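Local coordinates for protein catechol 2,3-dioxygenase (Pseudomonas sp., PDB 3HPV) that probably catalyses the ferrous-iron-dependent extradiol cleavage of catechol by O2, giving (2Z,4E)-2-hydroxy-6-oxohexa-2,4-dienoate, at residues H154-G159 against A204-P209; A77-L82 against L120-T125; S218-S223 against E267-G272. All coordinates share one frame; numbering follows the deposited sequence.

Interaction 1: H154-G159 against A204-P209; sequences HCLLYG and AFVEYP. With FE2 (Fe (II) ion), chain E.
V206 sits alongside the Y158 ring, both side chains leaving the same face of the sheet, and ring atom CE1 of Y158 is 3.4 Å from CB of V206; the ring is set there by a chi1 of -82°, which turns CG opposite the carbonyl carbon. Y158 also meets Y208: its CD2 stands 3.9 Å above the plane of the Y208 ring, over the centre, with the two ring planes turned 40° apart. On the same face L156 sets its CG 3.7 Å from A204 CB. The opposite face carries L157 and F205, where L157 CD2 comes 4.2 Å from the F205 ring centroid in an off-centre CH-pi contact. Beneath these side chains runs a parallel ladder, including L157 N to A204 O (2.8 Å) and V206 N to L157 O (2.9 Å). The chain between holds helix 162-172 and strands 176-182 and 189-195, the beta-alpha-beta-beta-beta order of the vicinal oxygen chelate fold. Further out, I162 and V165 of that helix pack on F205, and the Y158 hydroxyl hydrogen-bonds to D294 O. At the start of this segment H154 binds the ferrous iron through NE2 at 2.3 Å, with H216 and E267 as the other protein ligands.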
# COMPACT_ATOMS: atom_id res chain seq x y z
N HIS A 154 19.90 10.48 -4.21
CA HIS A 154 20.49 11.81 -4.28
C HIS A 154 21.06 12.14 -2.92
O HIS A 154 21.24 11.26 -2.07
CB HIS A 154 19.41 12.85 -4.64
CG HIS A 154 18.29 12.94 -3.64
ND1 HIS A 154 17.20 12.10 -3.68
CD2 HIS A 154 18.14 13.71 -2.54
CE1 HIS A 154 16.41 12.36 -2.65
NE2 HIS A 154 16.96 13.33 -1.94
N CYS A 155 21.36 13.41 -2.72
CA CYS A 155 21.86 13.93 -1.47
C CYS A 155 21.46 15.38 -1.55
O CYS A 155 21.15 15.88 -2.63
CB CYS A 155 23.39 13.79 -1.35
SG CYS A 155 24.41 14.93 -2.39
N LEU A 156 21.38 16.05 -0.41
CA LEU A 156 21.06 17.47 -0.40
C LEU A 156 22.23 18.09 0.36
O LEU A 156 22.68 17.57 1.38
CB LEU A 156 19.71 17.74 0.30
CG LEU A 156 19.29 19.24 0.29
CD1 LEU A 156 17.77 19.41 0.34
CD2 LEU A 156 19.92 19.92 1.48
N LEU A 157 22.75 19.19 -0.16
CA LEU A 157 23.89 19.82 0.48
C LEU A 157 23.63 21.27 0.83
O LEU A 157 22.89 21.97 0.14
CB LEU A 157 25.14 19.74 -0.43
CG LEU A 157 25.68 18.41 -1.03
CD1 LEU A 157 25.67 17.27 0.00
CD2 LEU A 157 24.84 18.06 -2.24
N TYR A 158 24.26 21.71 1.92
CA TYR A 158 24.14 23.07 2.43
C TYR A 158 25.44 23.80 2.08
O TYR A 158 26.52 23.36 2.45
CB TYR A 158 23.97 23.06 3.95
CG TYR A 158 22.55 22.81 4.45
CD1 TYR A 158 21.47 22.70 3.56
CD2 TYR A 158 22.28 22.76 5.82
CE1 TYR A 158 20.16 22.55 4.03
CE2 TYR A 158 20.99 22.61 6.30
CZ TYR A 158 19.93 22.51 5.41
OH TYR A 158 18.64 22.41 5.90
N GLY A 159 25.33 24.90 1.35
CA GLY A 159 26.51 25.63 0.96
C GLY A 159 26.21 27.08 0.66
O GLY A 159 25.07 27.43 0.36
N ALA A 204 20.45 18.19 -4.63
CA ALA A 204 19.80 19.43 -4.17
C ALA A 204 20.74 20.27 -3.33
O ALA A 204 21.61 19.74 -2.62
CB ALA A 204 18.54 19.09 -3.35
N PHE A 205 20.54 21.59 -3.37
CA PHE A 205 21.38 22.51 -2.61
C PHE A 205 20.55 23.59 -1.94
O PHE A 205 19.64 24.17 -2.54
CB PHE A 205 22.41 23.22 -3.54
CG PHE A 205 23.53 22.33 -4.06
CD1 PHE A 205 23.43 21.72 -5.32
CD2 PHE A 205 24.68 22.11 -3.31
CE1 PHE A 205 24.47 20.92 -5.82
CE2 PHE A 205 25.72 21.30 -3.80
CZ PHE A 205 25.61 20.71 -5.05
N VAL A 206 20.87 23.88 -0.68
CA VAL A 206 20.19 24.94 0.05
C VAL A 206 21.23 25.96 0.54
O VAL A 206 22.23 25.58 1.14
CB VAL A 206 19.39 24.39 1.27
CG1 VAL A 206 18.83 25.55 2.09
CG2 VAL A 206 18.23 23.49 0.79
N GLU A 207 20.98 27.25 0.25
CA GLU A 207 21.85 28.36 0.67
C GLU A 207 22.24 28.23 2.14
O GLU A 207 21.38 28.02 3.00
CB GLU A 207 21.13 29.69 0.46
CG GLU A 207 22.04 30.91 0.65
CD GLU A 207 23.32 30.80 -0.18
OE1 GLU A 207 23.26 30.21 -1.29
OE2 GLU A 207 24.38 31.31 0.27
N TYR A 208 23.52 28.38 2.45
CA TYR A 208 23.97 28.21 3.82
C TYR A 208 25.42 28.66 4.01
O TYR A 208 26.29 28.33 3.20
CB TYR A 208 23.84 26.74 4.19
CG TYR A 208 23.99 26.41 5.66
CD1 TYR A 208 23.02 26.78 6.58
CD2 TYR A 208 25.04 25.62 6.11
CE1 TYR A 208 23.09 26.37 7.91
CE2 TYR A 208 25.12 25.21 7.43
CZ TYR A 208 24.14 25.58 8.32
OH TYR A 208 24.22 25.14 9.63
N PRO A 209 25.70 29.41 5.09
CA PRO A 209 27.02 29.94 5.45
C PRO A 209 28.16 28.92 5.40
O PRO A 209 29.09 29.08 4.63
CB PRO A 209 26.79 30.47 6.85
CG PRO A 209 25.38 30.94 6.79
CD PRO A 209 24.69 29.81 6.08
FE FE2 E . 15.91 14.11 -0.06

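Interaction 2: A77-L82 against L120-T125; sequences ATLEKL and LYAEKT
L79 reaches L120 and A122 because its CG is turned opposite the backbone N (chi1 -178°), carrying the two methyls out from the helix. The torsions of L82 and L120 lie away from the usual staggered positions, chi1 -105° and -97°, and bring those two side chains across each other at about a right angle. The branches of L79 divide the work. CD1 rests against the strand backbone, 3.5 Å from L120 O, and also touches L120 CB at 3.8 Å, while CD2 leans toward A122, just past the end of the strand, 4.3 Å from A122 CB. One helical turn further on, L82 offers its CB to L120 CD2 at 3.8 Å, and that same methyl is nearly as close to the CG and CD2 of L82. L120 is thus met at its root by one leucine and at its tip by the other. This is a helix laid on a sheet: residues 77-82 of helix 76-89 pack against the end of strand 117-121, and V73 of the neighbouring strand 65-73 touches L79, L82 and L120 alike. Y121 points away from the helix, its ring stacked on H11 and its hydroxyl taking a hydrogen bond from K124 NZ. The exposed E123 and E80 pair elsewhere, with K76 and R95. The side chains that meet are all apolar and buried, and the backbone atoms L79 touches receive only methyl groups, which suggests that the hold between these two segments comes from shape and the burial of apolar surface, not from a hydrogen bond.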
# COMPACT_ATOMS: atom_id res chain seq x y z
N ALA A 77 34.61 8.72 -23.09
CA ALA A 77 34.61 9.93 -23.93
C ALA A 77 33.81 11.06 -23.29
O ALA A 77 34.23 12.23 -23.33
CB ALA A 77 34.04 9.61 -25.32
N THR A 78 32.66 10.73 -22.70
CA THR A 78 31.84 11.74 -22.05
C THR A 78 32.61 12.31 -20.85
O THR A 78 32.51 13.49 -20.54
CB THR A 78 30.53 11.15 -21.52
OG1 THR A 78 29.77 10.61 -22.60
CG2 THR A 78 29.73 12.20 -20.80
N LEU A 79 33.36 11.45 -20.18
CA LEU A 79 34.14 11.85 -19.03
C LEU A 79 35.23 12.86 -19.38
O LEU A 79 35.34 13.89 -18.73
CB LEU A 79 34.76 10.63 -18.36
CG LEU A 79 35.55 10.97 -17.10
CD1 LEU A 79 34.61 11.58 -16.08
CD2 LEU A 79 36.16 9.71 -16.54
N GLU A 80 36.04 12.57 -20.41
CA GLU A 80 37.11 13.50 -20.79
C GLU A 80 36.50 14.81 -21.25
O GLU A 80 37.07 15.87 -21.05
CB GLU A 80 37.96 12.95 -21.95
CG GLU A 80 38.60 11.61 -21.71
CD GLU A 80 39.49 11.59 -20.48
OE1 GLU A 80 40.17 12.59 -20.20
OE2 GLU A 80 39.51 10.55 -19.78
N LYS A 81 35.33 14.73 -21.87
CA LYS A 81 34.67 15.93 -22.37
C LYS A 81 34.19 16.79 -21.20
O LYS A 81 34.40 17.99 -21.18
CB LYS A 81 33.51 15.54 -23.28
CG LYS A 81 33.22 16.52 -24.40
CD LYS A 81 32.54 17.78 -23.91
CE LYS A 81 31.12 17.49 -23.43
NZ LYS A 81 30.29 16.92 -24.54
N LEU A 82 33.54 16.17 -20.22
CA LEU A 82 33.06 16.88 -19.04
C LEU A 82 34.25 17.50 -18.30
O LEU A 82 34.19 18.65 -17.85
CB LEU A 82 32.28 15.92 -18.13
CG LEU A 82 30.74 16.01 -18.08
CD1 LEU A 82 30.20 16.68 -19.33
CD2 LEU A 82 30.13 14.61 -17.88
N LEU A 120 33.19 12.69 -10.98
CA LEU A 120 32.59 12.10 -12.17
C LEU A 120 33.45 10.91 -12.58
O LEU A 120 34.68 11.03 -12.61
CB LEU A 120 32.58 13.13 -13.31
CG LEU A 120 31.37 14.00 -13.68
CD1 LEU A 120 30.56 14.39 -12.47
CD2 LEU A 120 31.87 15.24 -14.43
N TYR A 121 32.82 9.77 -12.86
CA TYR A 121 33.54 8.59 -13.33
C TYR A 121 32.71 7.87 -14.40
O TYR A 121 31.49 8.03 -14.47
CB TYR A 121 33.83 7.62 -12.19
CG TYR A 121 32.62 7.05 -11.50
CD1 TYR A 121 31.97 7.76 -10.49
CD2 TYR A 121 32.14 5.77 -11.83
CE1 TYR A 121 30.87 7.21 -9.81
CE2 TYR A 121 31.06 5.22 -11.16
CZ TYR A 121 30.42 5.94 -10.14
OH TYR A 121 29.38 5.38 -9.44
N ALA A 122 33.39 7.10 -15.25
CA ALA A 122 32.74 6.36 -16.33
C ALA A 122 32.76 4.85 -16.06
O ALA A 122 31.91 4.12 -16.55
CB ALA A 122 33.45 6.63 -17.66
N GLU A 123 33.73 4.40 -15.27
CA GLU A 123 33.83 2.98 -15.00
C GLU A 123 33.81 2.55 -13.55
O GLU A 123 34.48 3.12 -12.69
CB GLU A 123 35.10 2.42 -15.64
CG GLU A 123 35.15 2.58 -17.14
CD GLU A 123 36.52 2.24 -17.72
OE1 GLU A 123 36.90 1.05 -17.71
OE2 GLU A 123 37.21 3.18 -18.17
N LYS A 124 32.98 1.54 -13.30
CA LYS A 124 32.90 0.94 -11.98
C LYS A 124 32.35 -0.43 -12.26
O LYS A 124 31.36 -0.57 -12.98
CB LYS A 124 31.98 1.70 -11.02
CG LYS A 124 32.03 1.10 -9.60
CD LYS A 124 31.19 1.86 -8.61
CE LYS A 124 31.84 3.19 -8.19
NZ LYS A 124 30.94 3.95 -7.30
N THR A 125 33.02 -1.44 -11.72
CA THR A 125 32.63 -2.82 -11.95
C THR A 125 31.15 -3.09 -11.66
O THR A 125 30.58 -2.62 -10.67
CB THR A 125 33.46 -3.81 -11.10
OG1 THR A 125 34.86 -3.66 -11.38
CG2 THR A 125 33.08 -5.24 -11.44

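Interaction 3: S218-S223 against E267-G272; sequences SFLLES and ETFMGG. With FE2 (Fe (II) ion), chain E.
S218 and E267 stand next to each other on one face of the sheet, and the serine hydroxyl donates to E267 OE1 at 2.8 Å, approaching from above the carboxylate plane, 38° out of it. OE1 is also the atom that binds the ferrous iron, at 2.0 Å, alongside H154 and H216, while OE2 is taken by the hydroxyl of T255; two hydrogen bonds and the metal thus fix the rotation of the carboxylate. The F269 ring lies beyond on the same face, its CE1 close to S218 OG. Over one side of this ring comes L220, whose CD1 sits 4.1 Å from the centroid, 21° off the normal, in a CH-pi contact. The strands beneath are parallel neighbours, with F219 N binding E267 O at 2.7 Å, F269 N binding F219 O at 3.1 Å and L221 N binding F269 O at 2.7 Å, and they are joined through helix 224-236 and strands 241-247 and 254-259, again the beta-alpha-beta-beta-beta sequence of this fold. T268, on the other face with F219, meets L221 at a slant just past the strand's end, T268 CB to L221 CD1 at a tight 3.4 Å; M234 of that helix touches T268 and A230 touches L221. Two neighbouring subunits reach this contact: L220 packs on H274 of one, and S223, the N-cap of helix 224-236, hydrogen-bonds through OG to E225 of another.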
# COMPACT_ATOMS: atom_id res chain seq x y z
N SER A 218 20.17 10.14 0.41
CA SER A 218 18.85 9.55 0.30
C SER A 218 18.79 8.26 -0.47
O SER A 218 19.48 8.08 -1.48
CB SER A 218 17.90 10.58 -0.35
OG SER A 218 16.64 10.00 -0.64
N PHE A 219 17.95 7.35 0.02
CA PHE A 219 17.74 6.05 -0.61
C PHE A 219 16.25 5.81 -0.87
O PHE A 219 15.39 6.05 -0.01
CB PHE A 219 18.29 4.94 0.28
CG PHE A 219 19.69 5.18 0.77
CD1 PHE A 219 19.91 5.95 1.91
CD2 PHE A 219 20.78 4.65 0.09
CE1 PHE A 219 21.21 6.19 2.38
CE2 PHE A 219 22.10 4.89 0.54
CZ PHE A 219 22.31 5.66 1.69
N LEU A 220 15.98 5.34 -2.08
CA LEU A 220 14.64 5.05 -2.58
C LEU A 220 14.08 3.69 -2.15
O LEU A 220 14.78 2.69 -2.23
CB LEU A 220 14.64 5.13 -4.10
CG LEU A 220 13.28 4.92 -4.78
CD1 LEU A 220 12.41 6.13 -4.45
CD2 LEU A 220 13.44 4.80 -6.30
N LEU A 221 12.83 3.67 -1.69
CA LEU A 221 12.15 2.44 -1.28
C LEU A 221 11.07 2.13 -2.31
O LEU A 221 10.63 3.04 -3.00
CB LEU A 221 11.51 2.60 0.11
CG LEU A 221 12.48 2.55 1.30
CD1 LEU A 221 13.38 3.76 1.27
CD2 LEU A 221 11.70 2.50 2.61
N GLU A 222 10.66 0.87 -2.41
CA GLU A 222 9.65 0.44 -3.39
C GLU A 222 8.30 1.14 -3.27
O GLU A 222 7.71 1.52 -4.28
CB GLU A 222 9.36 -1.07 -3.27
CG GLU A 222 10.54 -2.02 -3.42
CD GLU A 222 10.77 -2.46 -4.86
OE1 GLU A 222 11.46 -3.48 -5.06
OE2 GLU A 222 10.26 -1.78 -5.78
N SER A 223 7.81 1.30 -2.04
CA SER A 223 6.49 1.89 -1.84
C SER A 223 6.30 2.53 -0.48
O SER A 223 7.18 2.46 0.37
CB SER A 223 5.43 0.80 -1.98
OG SER A 223 5.67 -0.22 -1.02
N GLU A 267 18.04 9.51 4.35
CA GLU A 267 16.62 9.52 4.03
C GLU A 267 16.16 8.27 3.32
O GLU A 267 16.83 7.79 2.41
CB GLU A 267 16.26 10.74 3.17
CG GLU A 267 15.10 10.52 2.22
CD GLU A 267 14.72 11.77 1.43
OE1 GLU A 267 15.54 12.23 0.60
OE2 GLU A 267 13.60 12.30 1.64
N THR A 268 15.04 7.73 3.78
CA THR A 268 14.42 6.57 3.15
C THR A 268 13.08 7.15 2.66
O THR A 268 12.32 7.65 3.46
CB THR A 268 14.20 5.41 4.16
OG1 THR A 268 13.29 5.82 5.18
CG2 THR A 268 15.52 5.00 4.81
N PHE A 269 12.82 7.11 1.36
CA PHE A 269 11.57 7.65 0.83
C PHE A 269 11.10 6.93 -0.44
O PHE A 269 11.81 6.07 -0.97
CB PHE A 269 11.73 9.12 0.46
CG PHE A 269 12.35 9.33 -0.90
CD1 PHE A 269 13.67 8.99 -1.14
CD2 PHE A 269 11.59 9.84 -1.95
CE1 PHE A 269 14.24 9.16 -2.42
CE2 PHE A 269 12.13 10.02 -3.23
CZ PHE A 269 13.47 9.68 -3.47
N MET A 270 9.90 7.30 -0.91
CA MET A 270 9.37 6.78 -2.16
C MET A 270 8.40 7.81 -2.72
O MET A 270 7.99 8.71 -2.01
CB MET A 270 8.69 5.41 -1.98
CG MET A 270 7.36 5.44 -1.27
SD MET A 270 5.98 5.81 -2.39
CE MET A 270 6.50 4.82 -3.94
N GLY A 271 8.08 7.70 -4.00
CA GLY A 271 7.15 8.64 -4.59
C GLY A 271 7.77 9.84 -5.27
O GLY A 271 8.89 10.21 -4.97
N GLY A 272 7.03 10.45 -6.19
CA GLY A 272 7.50 11.62 -6.92
C GLY A 272 6.86 11.67 -8.30
O GLY A 272 6.32 10.67 -8.79
FE FE2 E . 15.91 14.11 -0.06

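From the N terminus, interaction 2 comes first, closing the loop of residues 83-119 and tying helix 76-89 to strand 117-121 in the N-terminal sheet. Interaction 1 then closes 160-203 by pairing strand 151-159 with 203-207, and interaction 3 closes 224-266 by pairing 213-220 with 265-270. The three follow in series, neither nesting nor crossing. Interactions 1 and 3 share the second sheet, since strands 151-159 and 213-220 are neighbours: H154 O and S218 N, 2.9 Å apart, probably hydrogen-bond, and both contacts supply iron ligands. Interaction 2 stands apart, its centre about 24 Å from that of interaction 1 and about 27 Å from that of interaction 3.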